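Local coordinates for protein putative cytochrome P450 154A1 (Streptomyces coelicolor, PDB 1ODO) that belongs to the cytochrome P450 family and holds a haem together with the ligand 4-phenyl-1H-imidazole in a mainly helical fold, at residues 28-33 with 41-46; 251-256 with 396-401; 158-163 with 196-201. All coordinates share one frame; numbering follows the deposited sequence.

How the contacts relate
Contact 2 is the most deeply buried of the three, its centre about 13 Å from the centre of the chain, whereas contacts 1 and 3 lie farther out, are only partly buried and sit on opposite sides of that centre. No two share an element: contact 1 pairs the strands of a beta hairpin, contact 2 sets a loop against helix 247-260, and contact 3 joins a turn and the start of helix 161-175 to helix 181-204. The chemistry differs accordingly. Backbone bonds and two tryptophans hold contact 1, a carboxylate gripping a histidine holds contact 2, and contact 3 relies on apolar touches and a weak arginine-glutamine bond.

Contact 1 of 3, residues 28-33 with 41-46; sequences GPATWV and WSVSDP
Trp32 and Trp41 meet on one face of a beta hairpin, strands 30-35 and 38-43, within the mixed sheet of this P450. The dense part of the contact is the antiparallel strand pairing. Thr31 and Ser42 form a hydrogen-bonded pair, Thr31 N donating to Ser42 O over 2.9 Å and Ser42 N to Thr31 O over 2.7 Å. Ala30-Val43 and Trp32-Trp41 flank it as non-hydrogen-bonded pairs. On the tryptophan face the indoles make a T-shaped contact with planes 61° apart. With CG anti to the backbone N (chi1 -172°), the Trp32 side chain runs beside its carbonyl carbon and presents the edge of its six-membered ring to the face of the five-membered ring of Trp41. Ala30 CB packs beside Trp41 CE3 at 4.1 Å. Trp41 NE1 hydrogen-bonds to Glu313 OE1, just before strand 314-317. On the other face, both methyls of Val33 rest against Ser42 CB, where both residues also touch Leu24 of helix 17-25, while Ser42 OG bonds to Ser318.

Before Ala30 and past Val43 the pairing gives way to a looser, more solvent-accessible end. Ser44 N still donates to Pro29 O over 3.1 Å, and Pro29 CB lies 3.6 Å from Asp45 CB. Asp45 is the N-cap of helix 46-52, which follows directly on the hairpin, and its OD1 caps Val47 N. Gly28 O and Ser44 OG are bridged by a water, which donates to Gly28 O at 2.9 Å and also hydrogen-bonds to Ser44 OG at 2.7 Å.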
loop_
_atom_site.group_PDB
_atom_site.type_symbol
_atom_site.label_atom_id
_atom_site.label_comp_id
_atom_site.label_asym_id
_atom_site.label_seq_id
_atom_site.Cartn_x
_atom_site.Cartn_y
_atom_site.Cartn_z
ATOM N N GLY A 28 13.790 -20.817 3.125
ATOM C CA GLY A 28 13.859 -21.133 1.711
ATOM C C GLY A 28 12.852 -20.292 0.947
ATOM O O GLY A 28 12.394 -19.259 1.448
ATOM N N PRO A 29 12.467 -20.719 -0.261
ATOM C CA PRO A 29 11.505 -19.970 -1.076
ATOM C C PRO A 29 10.145 -19.726 -0.428
ATOM O O PRO A 29 9.521 -18.693 -0.668
ATOM C CB PRO A 29 11.415 -20.803 -2.358
ATOM C CG PRO A 29 11.784 -22.191 -1.905
ATOM C CD PRO A 29 12.920 -21.934 -0.959
ATOM N N ALA A 30 9.694 -20.663 0.402
ATOM C CA ALA A 30 8.402 -20.518 1.068
ATOM C C ALA A 30 8.418 -21.104 2.474
ATOM O O ALA A 30 9.162 -22.045 2.758
ATOM C CB ALA A 30 7.310 -21.196 0.233
ATOM N N THR A 31 7.591 -20.539 3.352
ATOM C CA THR A 31 7.494 -20.993 4.732
ATOM C C THR A 31 6.047 -20.929 5.210
ATOM O O THR A 31 5.325 -19.978 4.906
ATOM C CB THR A 31 8.334 -20.111 5.693
ATOM O OG1 THR A 31 9.715 -20.155 5.319
ATOM C CG2 THR A 31 8.188 -20.611 7.127
ATOM N N TRP A 32 5.634 -21.950 5.953
ATOM C CA TRP A 32 4.279 -22.027 6.491
ATOM C C TRP A 32 4.286 -21.078 7.694
ATOM O O TRP A 32 5.057 -21.268 8.636
ATOM C CB TRP A 32 3.989 -23.471 6.928
ATOM C CG TRP A 32 2.568 -23.775 7.336
ATOM C CD1 TRP A 32 2.151 -24.258 8.545
ATOM C CD2 TRP A 32 1.396 -23.699 6.512
ATOM N NE1 TRP A 32 0.795 -24.494 8.524
ATOM C CE2 TRP A 32 0.306 -24.159 7.289
ATOM C CE3 TRP A 32 1.159 -23.289 5.193
ATOM C CZ2 TRP A 32 -0.999 -24.221 6.789
ATOM C CZ3 TRP A 32 -0.141 -23.350 4.696
ATOM C CH2 TRP A 32 -1.202 -23.815 5.495
ATOM N N VAL A 33 3.448 -20.046 7.653
ATOM C CA VAL A 33 3.388 -19.083 8.747
ATOM C C VAL A 33 1.979 -18.893 9.294
ATOM O O VAL A 33 1.002 -19.399 8.739
ATOM C CB VAL A 33 3.908 -17.687 8.298
ATOM C CG1 VAL A 33 5.335 -17.794 7.759
ATOM C CG2 VAL A 33 2.980 -17.108 7.227
ATOM N N TRP A 41 1.085 -20.074 3.317
ATOM C CA TRP A 41 2.427 -20.178 2.779
ATOM C C TRP A 41 2.967 -18.793 2.460
ATOM O O TRP A 41 2.471 -18.129 1.551
ATOM C CB TRP A 41 2.435 -20.997 1.489
ATOM C CG TRP A 41 2.228 -22.461 1.685
ATOM C CD1 TRP A 41 1.067 -23.157 1.508
ATOM C CD2 TRP A 41 3.219 -23.421 2.071
ATOM N NE1 TRP A 41 1.275 -24.495 1.752
ATOM C CE2 TRP A 41 2.586 -24.685 2.100
ATOM C CE3 TRP A 41 4.581 -23.336 2.393
ATOM C CZ2 TRP A 41 3.270 -25.862 2.438
ATOM C CZ3 TRP A 41 5.265 -24.508 2.729
ATOM C CH2 TRP A 41 4.604 -25.754 2.748
ATOM N N SER A 42 3.954 -18.339 3.226
ATOM C CA SER A 42 4.543 -17.032 2.971
ATOM C C SER A 42 5.562 -17.338 1.885
ATOM O O SER A 42 6.371 -18.249 2.039
ATOM C CB SER A 42 5.281 -16.496 4.195
ATOM O OG SER A 42 6.287 -15.573 3.789
ATOM N N VAL A 43 5.514 -16.604 0.780
ATOM C CA VAL A 43 6.456 -16.832 -0.306
ATOM C C VAL A 43 7.310 -15.580 -0.478
ATOM O O VAL A 43 6.774 -14.487 -0.660
ATOM C CB VAL A 43 5.719 -17.130 -1.633
ATOM C CG1 VAL A 43 6.724 -17.300 -2.763
ATOM C CG2 VAL A 43 4.865 -18.383 -1.487
ATOM N N SER A 44 8.631 -15.730 -0.408
ATOM C CA SER A 44 9.513 -14.577 -0.564
ATOM C C SER A 44 10.562 -14.727 -1.667
ATOM O O SER A 44 11.447 -13.885 -1.803
ATOM C CB SER A 44 10.175 -14.218 0.778
ATOM O OG SER A 44 10.835 -15.329 1.360
ATOM N N ASP A 45 10.468 -15.807 -2.442
ATOM C CA ASP A 45 11.396 -16.057 -3.547
ATOM C C ASP A 45 10.669 -15.339 -4.693
ATOM O O ASP A 45 9.599 -15.778 -5.118
ATOM C CB ASP A 45 11.483 -17.562 -3.830
ATOM C CG ASP A 45 12.256 -17.887 -5.101
ATOM O OD1 ASP A 45 12.543 -16.969 -5.891
ATOM O OD2 ASP A 45 12.569 -19.081 -5.316
ATOM N N PRO A 46 11.222 -14.218 -5.186
ATOM C CA PRO A 46 10.579 -13.468 -6.271
ATOM C C PRO A 46 10.295 -14.246 -7.553
ATOM O O PRO A 46 9.311 -13.974 -8.237
ATOM C CB PRO A 46 11.530 -12.288 -6.492
ATOM C CG PRO A 46 12.854 -12.848 -6.111
ATOM C CD PRO A 46 12.530 -13.626 -4.854
HETATM O O HOH W 1 12.882 -16.684 0.270
#

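Contact 2 of 3, residues 251-256 with 396-401; sequences IDQAVH and NGHQRL
Helix 247-260 of the P450 fold meets the loop that precedes strand 402-404, and the junction centres on a His-carboxylate hydrogen bond. His398 ND1 donates to Asp252 OD1 over 2.7 Å, reaching the syn side of the carboxylate, which lies nearly coplanar with the imidazole. The second oxygen, OD2, accepts from His398 N at 2.8 Å, this donor standing above the carboxylate plane. A chi1 of 172° swings the Asp252 carboxylate away from its own backbone N and extends both oxygens to the same histidine. The neighbouring His256 lays one ring face over His398 CE1, 3.5 Å from His256 CG, the two planes inclined by 31°. Leu401 CD1 meets the His256 ring edge at CD2 (3.7 Å), and Leu401 CD2 touches Val255 CG1. Farther along, Gln253 NE2 makes a weak bond to Asn396 O, while Asn396 ND2 is held by Pro287 O and Glu286.

Arg141 forms a salt bridge with Asp252 OD2, which would be expected to stabilise the buried carboxylate as an anion. The ND1 bond restricts the turning of the His398 ring, while the bond from His398 N to Asp252 OD2 ties the loop backbone to the helix.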
loop_
_atom_site.group_PDB
_atom_site.type_symbol
_atom_site.label_atom_id
_atom_site.label_comp_id
_atom_site.label_asym_id
_atom_site.label_seq_id
_atom_site.Cartn_x
_atom_site.Cartn_y
_atom_site.Cartn_z
ATOM N N ILE A 251 6.263 8.032 1.043
ATOM C CA ILE A 251 6.802 9.380 1.231
ATOM C C ILE A 251 7.664 9.373 2.495
ATOM O O ILE A 251 8.763 9.924 2.522
ATOM C CB ILE A 251 5.664 10.416 1.374
ATOM C CG1 ILE A 251 4.882 10.500 0.056
ATOM C CG2 ILE A 251 6.240 11.782 1.767
ATOM C CD1 ILE A 251 3.698 11.462 0.076
ATOM N N ASP A 252 7.138 8.735 3.536
ATOM C CA ASP A 252 7.800 8.604 4.832
ATOM C C ASP A 252 9.181 7.968 4.649
ATOM O O ASP A 252 10.208 8.562 4.991
ATOM C CB ASP A 252 6.920 7.720 5.736
ATOM C CG ASP A 252 7.586 7.343 7.064
ATOM O OD1 ASP A 252 8.827 7.236 7.131
ATOM O OD2 ASP A 252 6.849 7.120 8.047
ATOM N N GLN A 253 9.197 6.757 4.100
ATOM C CA GLN A 253 10.439 6.029 3.875
ATOM C C GLN A 253 11.433 6.736 2.957
ATOM O O GLN A 253 12.632 6.746 3.239
ATOM C CB GLN A 253 10.131 4.635 3.331
ATOM C CG GLN A 253 9.330 3.753 4.286
ATOM C CD GLN A 253 10.119 3.325 5.519
ATOM O OE1 GLN A 253 11.290 3.667 5.677
ATOM N NE2 GLN A 253 9.470 2.572 6.399
ATOM N N ALA A 254 10.951 7.328 1.867
ATOM C CA ALA A 254 11.845 8.021 0.942
ATOM C C ALA A 254 12.531 9.187 1.645
ATOM O O ALA A 254 13.745 9.346 1.561
ATOM C CB ALA A 254 11.067 8.522 -0.278
ATOM N N VAL A 255 11.749 10.005 2.341
ATOM C CA VAL A 255 12.319 11.146 3.046
ATOM C C VAL A 255 13.279 10.690 4.136
ATOM O O VAL A 255 14.398 11.189 4.232
ATOM C CB VAL A 255 11.218 12.023 3.684
ATOM C CG1 VAL A 255 11.853 13.142 4.503
ATOM C CG2 VAL A 255 10.338 12.609 2.599
ATOM N N HIS A 256 12.846 9.734 4.950
ATOM C CA HIS A 256 13.687 9.231 6.030
ATOM C C HIS A 256 15.022 8.696 5.520
ATOM O O HIS A 256 16.061 8.898 6.151
ATOM C CB HIS A 256 12.954 8.144 6.820
ATOM C CG HIS A 256 13.685 7.699 8.048
ATOM N ND1 HIS A 256 14.590 6.660 8.043
ATOM C CD2 HIS A 256 13.678 8.184 9.312
ATOM C CE1 HIS A 256 15.110 6.525 9.250
ATOM N NE2 HIS A 256 14.573 7.439 10.039
ATOM N N ASN A 396 4.323 -0.472 6.371
ATOM C CA ASN A 396 5.724 -0.258 6.712
ATOM C C ASN A 396 6.058 1.239 6.730
ATOM O O ASN A 396 6.342 1.841 5.695
ATOM C CB ASN A 396 6.617 -0.993 5.702
ATOM C CG ASN A 396 8.103 -0.768 5.946
ATOM O OD1 ASN A 396 8.537 -0.561 7.079
ATOM N ND2 ASN A 396 8.895 -0.836 4.876
ATOM N N GLY A 397 6.008 1.835 7.915
ATOM C CA GLY A 397 6.310 3.250 8.043
ATOM C C GLY A 397 6.673 3.598 9.474
ATOM O O GLY A 397 6.661 2.729 10.345
ATOM N N HIS A 398 7.011 4.862 9.713
ATOM C CA HIS A 398 7.374 5.312 11.052
ATOM C C HIS A 398 6.146 5.962 11.676
ATOM O O HIS A 398 5.341 6.566 10.978
ATOM C CB HIS A 398 8.516 6.340 10.996
ATOM C CG HIS A 398 9.785 5.812 10.401
ATOM N ND1 HIS A 398 10.059 5.875 9.050
ATOM C CD2 HIS A 398 10.849 5.199 10.973
ATOM C CE1 HIS A 398 11.237 5.323 8.817
ATOM N NE2 HIS A 398 11.737 4.906 9.967
ATOM N N GLN A 399 5.996 5.836 12.990
ATOM C CA GLN A 399 4.847 6.432 13.663
ATOM C C GLN A 399 4.892 7.950 13.534
ATOM O O GLN A 399 3.857 8.617 13.504
ATOM C CB GLN A 399 4.839 6.028 15.137
ATOM C CG GLN A 399 4.451 4.574 15.363
ATOM C CD GLN A 399 4.434 4.194 16.832
ATOM O OE1 GLN A 399 4.006 4.975 17.680
ATOM N NE2 GLN A 399 4.887 2.986 17.135
ATOM N N ARG A 400 6.103 8.485 13.448
ATOM C CA ARG A 400 6.309 9.921 13.318
ATOM C C ARG A 400 7.611 10.182 12.566
ATOM O O ARG A 400 8.497 9.329 12.535
ATOM C CB ARG A 400 6.354 10.558 14.708
ATOM C CG ARG A 400 7.324 9.876 15.659
ATOM C CD ARG A 400 6.986 10.139 17.129
ATOM N NE ARG A 400 6.967 11.562 17.455
ATOM C CZ ARG A 400 5.929 12.364 17.243
ATOM N NH1 ARG A 400 4.815 11.882 16.708
ATOM N NH2 ARG A 400 6.006 13.651 17.559
ATOM N N LEU A 401 7.716 11.356 11.950
ATOM C CA LEU A 401 8.913 11.723 11.201
ATOM C C LEU A 401 9.251 13.172 11.539
ATOM O O LEU A 401 9.025 14.081 10.735
ATOM C CB LEU A 401 8.671 11.565 9.695
ATOM C CG LEU A 401 9.894 11.724 8.783
ATOM C CD1 LEU A 401 10.987 10.743 9.194
ATOM C CD2 LEU A 401 9.490 11.485 7.342
#

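Contact 3 of 3, residues 158-163 with 196-201; sequences GVPQDR and DQLIAA
Pro160 and Leu198 make the main apolar touch between the turn that leads into helix 161-175 and helix 181-204. Leu198 CD1 approaches Pro160 CD at 3.6 Å, and the same methyl comes within 4.5 Å of Val159 CA. The leucine branch, trans to its main-chain nitrogen at chi1 172°, reaches toward the turn although its CB does not itself point there. Arg163 NE adds a van der Waals contact with the Ala201 methyl, 3.7 Å from Ala201 CB.

Polar interactions gather around the guanidinium of Arg163, which an extended chain from CG to NE brings across to the helix. NH1 donates to Gln197 OE1 in a weak bond of 3.4 Å, nearly in the guanidinium plane, with the amide turned 69° from that plane. A water accepts from Arg163 NH2 at 3.1 Å and donates weakly to the same OE1, giving a second, indirect link. Over the centre of one guanidinium face lies the carbonyl oxygen of Gln197, 3.9 Å from Arg163 CZ. Within the turn, Arg163 N is bonded to Pro160 O.

Gly158, at positive phi, ends the helix 147-157 just before this turn, and its carbonyl accepts from Lys202 of helix 181-204. That helix in turn rests on helix 229-244: Leu198 touches Ile240, Ile199 packs on Leu232 and Leu236, and Asp196 forms a salt bridge with Arg233.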
loop_
_atom_site.group_PDB
_atom_site.type_symbol
_atom_site.label_atom_id
_atom_site.label_comp_id
_atom_site.label_asym_id
_atom_site.label_seq_id
_atom_site.Cartn_x
_atom_site.Cartn_y
_atom_site.Cartn_z
ATOM N N GLY A 158 -13.691 12.390 -5.851
ATOM C CA GLY A 158 -14.737 13.375 -5.642
ATOM C C GLY A 158 -15.328 13.333 -4.245
ATOM O O GLY A 158 -16.549 13.411 -4.071
ATOM N N VAL A 159 -14.463 13.204 -3.245
ATOM C CA VAL A 159 -14.908 13.152 -1.858
ATOM C C VAL A 159 -15.126 14.572 -1.341
ATOM O O VAL A 159 -14.197 15.382 -1.315
ATOM C CB VAL A 159 -13.862 12.451 -0.958
ATOM C CG1 VAL A 159 -14.376 12.373 0.479
ATOM C CG2 VAL A 159 -13.570 11.062 -1.492
ATOM N N PRO A 160 -16.362 14.897 -0.932
ATOM C CA PRO A 160 -16.635 16.242 -0.424
ATOM C C PRO A 160 -15.686 16.590 0.716
ATOM O O PRO A 160 -15.366 15.744 1.550
ATOM C CB PRO A 160 -18.089 16.145 0.034
ATOM C CG PRO A 160 -18.672 15.158 -0.942
ATOM C CD PRO A 160 -17.597 14.096 -0.994
ATOM N N GLN A 161 -15.233 17.838 0.740
ATOM C CA GLN A 161 -14.320 18.301 1.776
ATOM C C GLN A 161 -14.776 17.949 3.193
ATOM O O GLN A 161 -13.989 17.446 3.995
ATOM C CB GLN A 161 -14.145 19.819 1.682
ATOM C CG GLN A 161 -13.319 20.301 0.500
ATOM C CD GLN A 161 -11.887 19.807 0.556
ATOM O OE1 GLN A 161 -11.280 19.752 1.626
ATOM N NE2 GLN A 161 -11.333 19.458 -0.602
ATOM N N ASP A 162 -16.044 18.212 3.495
ATOM C CA ASP A 162 -16.595 17.933 4.819
ATOM C C ASP A 162 -16.710 16.454 5.189
ATOM O O ASP A 162 -17.170 16.117 6.280
ATOM C CB ASP A 162 -17.966 18.608 4.965
ATOM C CG ASP A 162 -19.043 17.946 4.122
ATOM O OD1 ASP A 162 -18.834 17.765 2.904
ATOM O OD2 ASP A 162 -20.110 17.613 4.681
ATOM N N ARG A 163 -16.293 15.572 4.286
ATOM C CA ARG A 163 -16.362 14.142 4.552
ATOM C C ARG A 163 -14.993 13.474 4.505
ATOM O O ARG A 163 -14.870 12.282 4.776
ATOM C CB ARG A 163 -17.287 13.464 3.540
ATOM C CG ARG A 163 -18.753 13.818 3.718
ATOM C CD ARG A 163 -19.630 13.154 2.667
ATOM N NE ARG A 163 -21.046 13.366 2.954
ATOM C CZ ARG A 163 -21.686 12.825 3.985
ATOM N NH1 ARG A 163 -21.037 12.031 4.829
ATOM N NH2 ARG A 163 -22.971 13.086 4.185
ATOM N N ASP A 196 -21.416 4.489 3.073
ATOM C CA ASP A 196 -22.809 4.573 2.647
ATOM C C ASP A 196 -23.253 6.030 2.600
ATOM O O ASP A 196 -24.034 6.422 1.735
ATOM C CB ASP A 196 -23.722 3.789 3.593
ATOM C CG ASP A 196 -23.574 2.292 3.430
ATOM O OD1 ASP A 196 -23.173 1.853 2.333
ATOM O OD2 ASP A 196 -23.870 1.553 4.389
ATOM N N GLN A 197 -22.750 6.828 3.538
ATOM C CA GLN A 197 -23.089 8.243 3.603
ATOM C C GLN A 197 -22.516 8.970 2.394
ATOM O O GLN A 197 -23.152 9.869 1.834
ATOM C CB GLN A 197 -22.543 8.856 4.894
ATOM C CG GLN A 197 -23.355 8.508 6.131
ATOM C CD GLN A 197 -22.689 8.971 7.411
ATOM O OE1 GLN A 197 -21.994 9.988 7.432
ATOM N NE2 GLN A 197 -22.910 8.232 8.490
ATOM N N LEU A 198 -21.307 8.583 1.998
ATOM C CA LEU A 198 -20.659 9.200 0.851
ATOM C C LEU A 198 -21.477 8.899 -0.400
ATOM O O LEU A 198 -21.725 9.784 -1.220
ATOM C CB LEU A 198 -19.239 8.652 0.678
ATOM C CG LEU A 198 -18.499 9.073 -0.599
ATOM C CD1 LEU A 198 -18.357 10.582 -0.642
ATOM C CD2 LEU A 198 -17.127 8.408 -0.639
ATOM N N ILE A 199 -21.891 7.643 -0.536
ATOM C CA ILE A 199 -22.682 7.203 -1.680
ATOM C C ILE A 199 -23.988 7.985 -1.760
ATOM O O ILE A 199 -24.398 8.423 -2.840
ATOM C CB ILE A 199 -22.979 5.687 -1.581
ATOM C CG1 ILE A 199 -21.671 4.904 -1.742
ATOM C CG2 ILE A 199 -24.003 5.275 -2.633
ATOM C CD1 ILE A 199 -21.785 3.409 -1.454
ATOM N N ALA A 200 -24.632 8.165 -0.612
ATOM C CA ALA A 200 -25.891 8.898 -0.557
ATOM C C ALA A 200 -25.669 10.337 -1.005
ATOM O O ALA A 200 -26.444 10.875 -1.796
ATOM C CB ALA A 200 -26.455 8.868 0.864
ATOM N N ALA A 201 -24.598 10.949 -0.510
ATOM C CA ALA A 201 -24.272 12.327 -0.855
ATOM C C ALA A 201 -23.959 12.502 -2.337
ATOM O O ALA A 201 -24.408 13.469 -2.960
ATOM C CB ALA A 201 -23.097 12.811 -0.017
HETATM O O HOH W 2 -24.495 12.127 6.736
#